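ABC transporter, substrate binding protein (Agrobacterium tumefaciens, PDB 3C9H) probably binds a solute in the periplasm and delivers it to its ABC transporter for uptake, and carries a bound magnesium ion in the crystal. Local coordinates at residues E149-E157 and I251-V259; K287-Q298 and V302-N310. All blocks are in the same frame, centred on the assembly; numbering follows the deposited sequence.

Interaction 1 of 2, residues E149-E157 and I251-V259; sequences EKPPATRAE and IVLPKDYTV
The guanidinium of Arg155 lies flat on the ring of Tyr257, the planes only 10° apart, with Arg155 CZ 3.8 Å from the ring centroid, a stack that is also a cation-pi contact. The arginine chain runs extended from CG to NE and brings its end over the ring; Tyr257 holds its CG between its own backbone N and carbonyl carbon (chi1 66°), which sets the ring beneath that end. Asp256 approaches the guanidinium at its edge: Arg155 NH2 forms a salt bridge to Asp256 OD1 at 3.0 Å and also donates to Tyr257 O, 3.0 Å away. The other carboxylate oxygen, Asp256 OD2, takes the backbone N-H of Arg155 at 2.9 Å from above the carboxylate plane, so one aspartate grips both the first turn of helix 155-164 and the end of its arginine. Arg155 NE has its own partner in Tyr232 OH, and Tyr257 OH bonds to Asp191, so both members of the stack are also held from outside the two segments.

Beside this polar cluster, Lys255 N donates to Ala153 O at 2.8 Å in an almost straight bond. Val252 CG1 packs against Ala153 CB (3.9 Å), and Val252 CG2 meets Pro151 CG. Thr154 is the N-cap of the helix, its OG1 accepting from Glu157 N.

Within what is probably a periplasmic binding protein fold, the contact ties the start of helix 155-164 to the turn joining strands 249-252 and 258-268. Strand 135-142 pairs with both of these strands, Phe195 packs on Arg155 and Tyr257, and helix 183-194 lies against Tyr257 and Val259.

Interaction 2 of 2, residues K287-Q298 and V302-N310; sequences KEGQTIMARQLQ and VSPEVAGEN
Val306 sets its two methyls against one face of helix 287-296. Its CG2 meets Gln290 CB at 3.7 Å and lies near Thr291 OG1; CG1 is 4.4 Å from Ala294 CB. Ser303 CB rests on Gln290 CG at 3.6 Å, and at the other end of the contact Asn310 CB packs on Ala294 CB (4.0 Å).

Among the polar contacts, Arg295 reaches Ala307 O through two weak hydrogen bonds: its chain bends at chi2 (-94°) and turns the guanidinium back toward the loop, where NH1 and NH2 both donate, NH2 from 3.0 Å. The extended Lys287 chain crosses Glu305 obliquely, its CE 3.5 Å from the carbonyl oxygen Glu305 O. Water adds two bridges, one between Lys287 N and Glu305 OE1, the other between Ala307 N and, weakly, Arg295 NH2.

Within the segments, Lys287 O accepts from Thr291 N and Thr291 OG1 on opposite faces of its plane, and Ser303 OG accepts from Glu305 N in an ST turn, inside a type I beta turn from Ser303 to Val306.

In this probable periplasmic binding protein fold, the loop folds back along helix 287-296 before entering helix 312-319, while helices 44-57 and 274-285 pack against other side chains of helix 287-296.

Overall arrangement
Interaction 1 closes before interaction 2 opens along the chain, and their centres lie about 26 Å apart; their nearest atoms come within about 7 Å without touching. Strand 258-268 leads on from interaction 1 to helix 274-285, which directly precedes helix 287-296 of interaction 2. One contact fastens a helix start to a strand-connecting turn through a charged stack; the other lays a loop on its own preceding helix by Val306 packing, weak Arg295 bonds and bridging waters. All four segments belong to the solute-binding protein family region. Both contacts lie away from the magnesium site of Ser41 and Asp43, and are structural packing within the fold.

Interaction 1 of 2, residues E149-E157 and I251-V259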
# COMPACT_ATOMS: atom_id res chain seq x y z
N GLU A 149 26.90 -12.35 -8.20
CA GLU A 149 26.23 -11.51 -9.16
C GLU A 149 25.26 -10.62 -8.44
O GLU A 149 24.60 -11.06 -7.50
CB GLU A 149 25.51 -12.37 -10.18
CG GLU A 149 25.09 -11.63 -11.41
CD GLU A 149 24.09 -12.44 -12.22
OE1 GLU A 149 24.23 -13.70 -12.25
OE2 GLU A 149 23.16 -11.82 -12.78
N LYS A 150 25.19 -9.37 -8.85
CA LYS A 150 24.30 -8.42 -8.19
C LYS A 150 22.84 -8.68 -8.61
O LYS A 150 22.58 -9.26 -9.67
CB LYS A 150 24.75 -6.98 -8.43
CG LYS A 150 24.72 -6.47 -9.86
CD LYS A 150 25.17 -5.00 -9.86
CE LYS A 150 25.41 -4.42 -11.27
NZ LYS A 150 24.62 -5.05 -12.40
N PRO A 151 21.87 -8.29 -7.77
CA PRO A 151 20.50 -8.59 -8.18
C PRO A 151 20.03 -7.75 -9.36
O PRO A 151 20.65 -6.71 -9.65
CB PRO A 151 19.68 -8.26 -6.93
CG PRO A 151 20.45 -7.23 -6.23
CD PRO A 151 21.90 -7.61 -6.46
N PRO A 152 18.96 -8.19 -10.05
CA PRO A 152 18.40 -7.46 -11.19
C PRO A 152 17.83 -6.12 -10.74
O PRO A 152 17.30 -6.02 -9.64
CB PRO A 152 17.31 -8.40 -11.71
CG PRO A 152 16.95 -9.26 -10.54
CD PRO A 152 18.19 -9.42 -9.75
N ALA A 153 18.00 -5.08 -11.57
CA ALA A 153 17.58 -3.71 -11.26
C ALA A 153 16.51 -3.18 -12.23
O ALA A 153 16.04 -2.06 -12.07
CB ALA A 153 18.79 -2.79 -11.27
N THR A 154 16.15 -3.98 -13.22
CA THR A 154 15.11 -3.66 -14.16
C THR A 154 14.33 -4.94 -14.42
O THR A 154 14.76 -6.04 -14.05
CB THR A 154 15.67 -3.16 -15.52
OG1 THR A 154 16.29 -4.25 -16.22
CG2 THR A 154 16.65 -2.01 -15.35
N ARG A 155 13.19 -4.80 -15.08
CA ARG A 155 12.37 -5.94 -15.43
C ARG A 155 13.01 -6.84 -16.48
O ARG A 155 12.89 -8.05 -16.40
CB ARG A 155 10.97 -5.45 -15.85
CG ARG A 155 10.14 -5.12 -14.60
CD ARG A 155 9.07 -4.12 -14.84
NE ARG A 155 8.45 -3.71 -13.59
CZ ARG A 155 8.87 -2.70 -12.83
NH1 ARG A 155 8.23 -2.40 -11.72
NH2 ARG A 155 9.91 -1.95 -13.19
N ALA A 156 13.69 -6.25 -17.45
CA ALA A 156 14.52 -7.02 -18.39
C ALA A 156 15.55 -7.87 -17.66
O ALA A 156 15.67 -9.06 -17.95
CB ALA A 156 15.21 -6.10 -19.38
N GLU A 157 16.28 -7.26 -16.72
CA GLU A 157 17.29 -7.99 -15.94
C GLU A 157 16.69 -9.07 -15.05
O GLU A 157 17.32 -10.10 -14.80
CB GLU A 157 18.11 -7.02 -15.06
CG GLU A 157 19.06 -6.16 -15.83
CD GLU A 157 19.88 -5.21 -14.96
OE1 GLU A 157 19.86 -5.32 -13.74
OE2 GLU A 157 20.58 -4.35 -15.53
N ILE A 251 17.06 -4.36 -1.01
CA ILE A 251 16.02 -3.66 -1.75
C ILE A 251 16.62 -3.03 -3.01
O ILE A 251 17.72 -2.46 -2.96
CB ILE A 251 15.42 -2.49 -0.91
CG1 ILE A 251 14.80 -3.01 0.39
CG2 ILE A 251 14.41 -1.70 -1.74
CD1 ILE A 251 14.56 -1.92 1.44
N VAL A 252 15.89 -3.10 -4.12
CA VAL A 252 16.22 -2.38 -5.36
C VAL A 252 14.99 -1.63 -5.85
O VAL A 252 13.93 -2.24 -6.07
CB VAL A 252 16.73 -3.35 -6.48
CG1 VAL A 252 17.18 -2.58 -7.70
CG2 VAL A 252 17.84 -4.20 -5.98
N LEU A 253 15.10 -0.30 -5.95
CA LEU A 253 14.07 0.48 -6.65
C LEU A 253 14.31 0.25 -8.13
O LEU A 253 15.38 0.57 -8.61
CB LEU A 253 14.13 1.98 -6.31
CG LEU A 253 13.28 2.38 -5.10
CD1 LEU A 253 14.00 1.96 -3.82
CD2 LEU A 253 12.98 3.88 -5.10
N PRO A 254 13.36 -0.34 -8.84
CA PRO A 254 13.62 -0.60 -10.25
C PRO A 254 14.00 0.65 -11.06
O PRO A 254 13.33 1.69 -10.97
CB PRO A 254 12.30 -1.20 -10.73
CG PRO A 254 11.72 -1.80 -9.52
CD PRO A 254 12.05 -0.87 -8.43
N LYS A 255 15.04 0.51 -11.86
CA LYS A 255 15.61 1.64 -12.59
C LYS A 255 14.92 1.95 -13.90
O LYS A 255 14.99 3.09 -14.36
CB LYS A 255 17.10 1.41 -12.84
CG LYS A 255 17.94 1.39 -11.58
CD LYS A 255 19.34 0.96 -11.94
CE LYS A 255 20.28 0.90 -10.75
NZ LYS A 255 21.60 0.34 -11.22
N ASP A 256 14.27 0.95 -14.51
CA ASP A 256 13.41 1.17 -15.69
C ASP A 256 12.17 2.03 -15.33
O ASP A 256 11.90 3.05 -15.97
CB ASP A 256 13.03 -0.15 -16.39
CG ASP A 256 12.51 -1.24 -15.43
OD1 ASP A 256 12.60 -1.09 -14.19
OD2 ASP A 256 12.05 -2.28 -15.94
N TYR A 257 11.43 1.65 -14.31
CA TYR A 257 10.42 2.55 -13.74
C TYR A 257 10.02 2.02 -12.37
O TYR A 257 10.16 0.82 -12.09
CB TYR A 257 9.19 2.67 -14.64
CG TYR A 257 8.40 1.39 -14.78
CD1 TYR A 257 7.41 1.05 -13.87
CD2 TYR A 257 8.66 0.51 -15.82
CE1 TYR A 257 6.70 -0.16 -14.00
CE2 TYR A 257 7.97 -0.66 -15.95
CZ TYR A 257 6.99 -0.99 -15.06
OH TYR A 257 6.31 -2.19 -15.25
N THR A 258 9.52 2.91 -11.52
CA THR A 258 9.08 2.51 -10.19
C THR A 258 7.66 3.03 -9.98
O THR A 258 7.43 4.24 -9.96
CB THR A 258 10.02 3.03 -9.04
OG1 THR A 258 11.33 2.44 -9.13
CG2 THR A 258 9.46 2.64 -7.67
N VAL A 259 6.71 2.11 -9.85
CA VAL A 259 5.35 2.48 -9.53
C VAL A 259 5.27 2.96 -8.07
O VAL A 259 5.92 2.38 -7.18
CB VAL A 259 4.37 1.33 -9.78
CG1 VAL A 259 2.97 1.73 -9.25
CG2 VAL A 259 4.33 0.98 -11.30
O HOH W 1 7.58 -0.58 -9.50
O HOH W 2 13.22 -3.54 -18.26

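Interaction 2 of 2, residues K287-Q298 and V302-N310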
# COMPACT_ATOMS: atom_id res chain seq x y z
N LYS A 287 1.32 18.05 10.43
CA LYS A 287 2.79 18.02 10.45
C LYS A 287 3.30 16.94 11.39
O LYS A 287 4.19 16.17 11.00
CB LYS A 287 3.38 19.38 10.82
CG LYS A 287 4.86 19.48 10.55
CD LYS A 287 5.41 20.84 10.95
CE LYS A 287 6.90 20.94 10.65
NZ LYS A 287 7.35 22.37 10.73
N GLU A 288 2.73 16.85 12.60
CA GLU A 288 3.13 15.84 13.59
C GLU A 288 2.96 14.42 13.06
O GLU A 288 3.89 13.63 13.11
CB GLU A 288 2.35 15.99 14.91
CG GLU A 288 2.92 15.10 16.06
CD GLU A 288 1.99 14.92 17.29
OE1 GLU A 288 1.11 15.79 17.55
OE2 GLU A 288 2.14 13.89 18.00
N GLY A 289 1.77 14.10 12.57
CA GLY A 289 1.48 12.76 12.09
C GLY A 289 2.34 12.38 10.90
O GLY A 289 2.92 11.30 10.86
N GLN A 290 2.44 13.29 9.94
CA GLN A 290 3.26 13.07 8.74
C GLN A 290 4.75 12.96 9.05
O GLN A 290 5.48 12.26 8.35
CB GLN A 290 2.99 14.18 7.72
CG GLN A 290 1.58 14.14 7.11
CD GLN A 290 1.45 13.26 5.86
OE1 GLN A 290 0.54 12.41 5.79
NE2 GLN A 290 2.33 13.46 4.89
N THR A 291 5.22 13.64 10.11
CA THR A 291 6.62 13.52 10.55
C THR A 291 6.91 12.14 11.18
O THR A 291 7.98 11.57 10.98
CB THR A 291 7.04 14.67 11.49
OG1 THR A 291 6.83 15.92 10.83
CG2 THR A 291 8.52 14.58 11.88
N ILE A 292 5.95 11.60 11.93
CA ILE A 292 6.06 10.23 12.47
C ILE A 292 6.19 9.21 11.35
O ILE A 292 7.08 8.36 11.38
CB ILE A 292 4.88 9.84 13.40
CG1 ILE A 292 4.87 10.72 14.66
CG2 ILE A 292 4.95 8.35 13.77
CD1 ILE A 292 3.52 10.71 15.45
N MET A 293 5.33 9.30 10.34
CA MET A 293 5.46 8.44 9.14
C MET A 293 6.86 8.52 8.49
O MET A 293 7.56 7.51 8.31
CB MET A 293 4.49 8.91 8.06
CG MET A 293 3.06 8.44 8.14
SD MET A 293 2.12 9.33 6.83
CE MET A 293 0.47 9.14 7.49
N ALA A 294 7.25 9.73 8.13
CA ALA A 294 8.52 9.97 7.45
C ALA A 294 9.73 9.54 8.28
O ALA A 294 10.67 8.96 7.75
CB ALA A 294 8.64 11.43 7.09
N ARG A 295 9.71 9.88 9.57
CA ARG A 295 10.90 9.74 10.41
C ARG A 295 10.94 8.44 11.18
O ARG A 295 12.04 7.99 11.57
CB ARG A 295 11.02 10.90 11.38
CG ARG A 295 10.93 12.24 10.71
CD ARG A 295 12.27 12.87 10.34
NE ARG A 295 12.08 14.31 10.15
CZ ARG A 295 11.51 14.89 9.08
NH1 ARG A 295 11.09 14.16 8.04
NH2 ARG A 295 11.38 16.21 9.05
N GLN A 296 9.78 7.84 11.43
CA GLN A 296 9.71 6.62 12.22
C GLN A 296 9.37 5.39 11.41
O GLN A 296 9.96 4.34 11.65
CB GLN A 296 8.75 6.76 13.40
CG GLN A 296 9.29 7.67 14.48
CD GLN A 296 8.37 7.78 15.69
OE1 GLN A 296 7.86 6.79 16.21
NE2 GLN A 296 8.17 9.01 16.16
N LEU A 297 8.44 5.51 10.46
CA LEU A 297 7.89 4.33 9.80
C LEU A 297 8.45 4.09 8.40
O LEU A 297 8.00 3.18 7.70
CB LEU A 297 6.35 4.43 9.72
CG LEU A 297 5.56 4.95 10.93
CD1 LEU A 297 4.06 4.88 10.67
CD2 LEU A 297 5.95 4.20 12.19
N GLN A 298 9.40 4.92 7.96
CA GLN A 298 9.94 4.80 6.59
C GLN A 298 8.83 4.88 5.54
O GLN A 298 8.91 4.25 4.50
CB GLN A 298 10.70 3.47 6.43
CG GLN A 298 11.92 3.34 7.30
CD GLN A 298 13.13 3.91 6.62
OE1 GLN A 298 13.08 5.01 6.05
NE2 GLN A 298 14.22 3.17 6.65
N VAL A 302 3.41 13.12 2.34
CA VAL A 302 2.80 13.96 1.31
C VAL A 302 2.59 15.43 1.79
O VAL A 302 2.45 16.33 0.96
CB VAL A 302 1.45 13.33 0.85
CG1 VAL A 302 0.63 14.28 -0.02
CG2 VAL A 302 1.71 12.03 0.10
N SER A 303 2.60 15.68 3.10
CA SER A 303 2.26 17.02 3.62
C SER A 303 3.25 18.06 3.11
O SER A 303 4.45 17.85 3.20
CB SER A 303 2.29 17.08 5.14
OG SER A 303 2.33 18.45 5.56
N PRO A 304 2.74 19.22 2.63
CA PRO A 304 3.66 20.26 2.20
C PRO A 304 4.42 20.89 3.39
O PRO A 304 5.35 21.67 3.19
CB PRO A 304 2.75 21.27 1.49
CG PRO A 304 1.40 21.09 2.10
CD PRO A 304 1.32 19.63 2.51
N GLU A 305 4.02 20.57 4.62
CA GLU A 305 4.71 21.02 5.82
C GLU A 305 5.90 20.18 6.26
O GLU A 305 6.60 20.57 7.19
CB GLU A 305 3.74 21.06 6.98
CG GLU A 305 2.56 21.96 6.77
CD GLU A 305 1.73 22.07 8.02
OE1 GLU A 305 1.02 21.08 8.38
OE2 GLU A 305 1.81 23.12 8.68
N VAL A 306 6.13 19.03 5.63
CA VAL A 306 7.21 18.13 6.05
C VAL A 306 8.37 18.13 5.03
O VAL A 306 8.16 17.97 3.82
CB VAL A 306 6.65 16.71 6.34
CG1 VAL A 306 7.76 15.73 6.79
CG2 VAL A 306 5.53 16.80 7.40
N ALA A 307 9.58 18.37 5.53
CA ALA A 307 10.81 18.42 4.73
C ALA A 307 11.67 17.22 5.03
O ALA A 307 11.51 16.59 6.06
CB ALA A 307 11.60 19.71 5.03
N GLY A 308 12.56 16.88 4.10
CA GLY A 308 13.52 15.79 4.31
C GLY A 308 13.48 14.77 3.20
O GLY A 308 12.77 14.95 2.21
N GLU A 309 14.24 13.69 3.35
CA GLU A 309 14.41 12.74 2.25
C GLU A 309 13.19 11.82 2.09
O GLU A 309 12.84 11.45 0.96
CB GLU A 309 15.72 11.95 2.42
CG GLU A 309 15.70 10.83 3.41
CD GLU A 309 16.99 9.97 3.35
OE1 GLU A 309 18.10 10.55 3.26
OE2 GLU A 309 16.87 8.73 3.41
N ASN A 310 12.54 11.48 3.20
CA ASN A 310 11.33 10.65 3.15
C ASN A 310 10.10 11.54 2.92
O ASN A 310 9.20 11.61 3.75
CB ASN A 310 11.16 9.80 4.42
CG ASN A 310 11.89 8.49 4.35
OD1 ASN A 310 12.06 7.81 5.38
ND2 ASN A 310 12.34 8.11 3.16
O HOH W 3 -0.17 20.44 10.84
O HOH W 4 9.83 19.09 8.33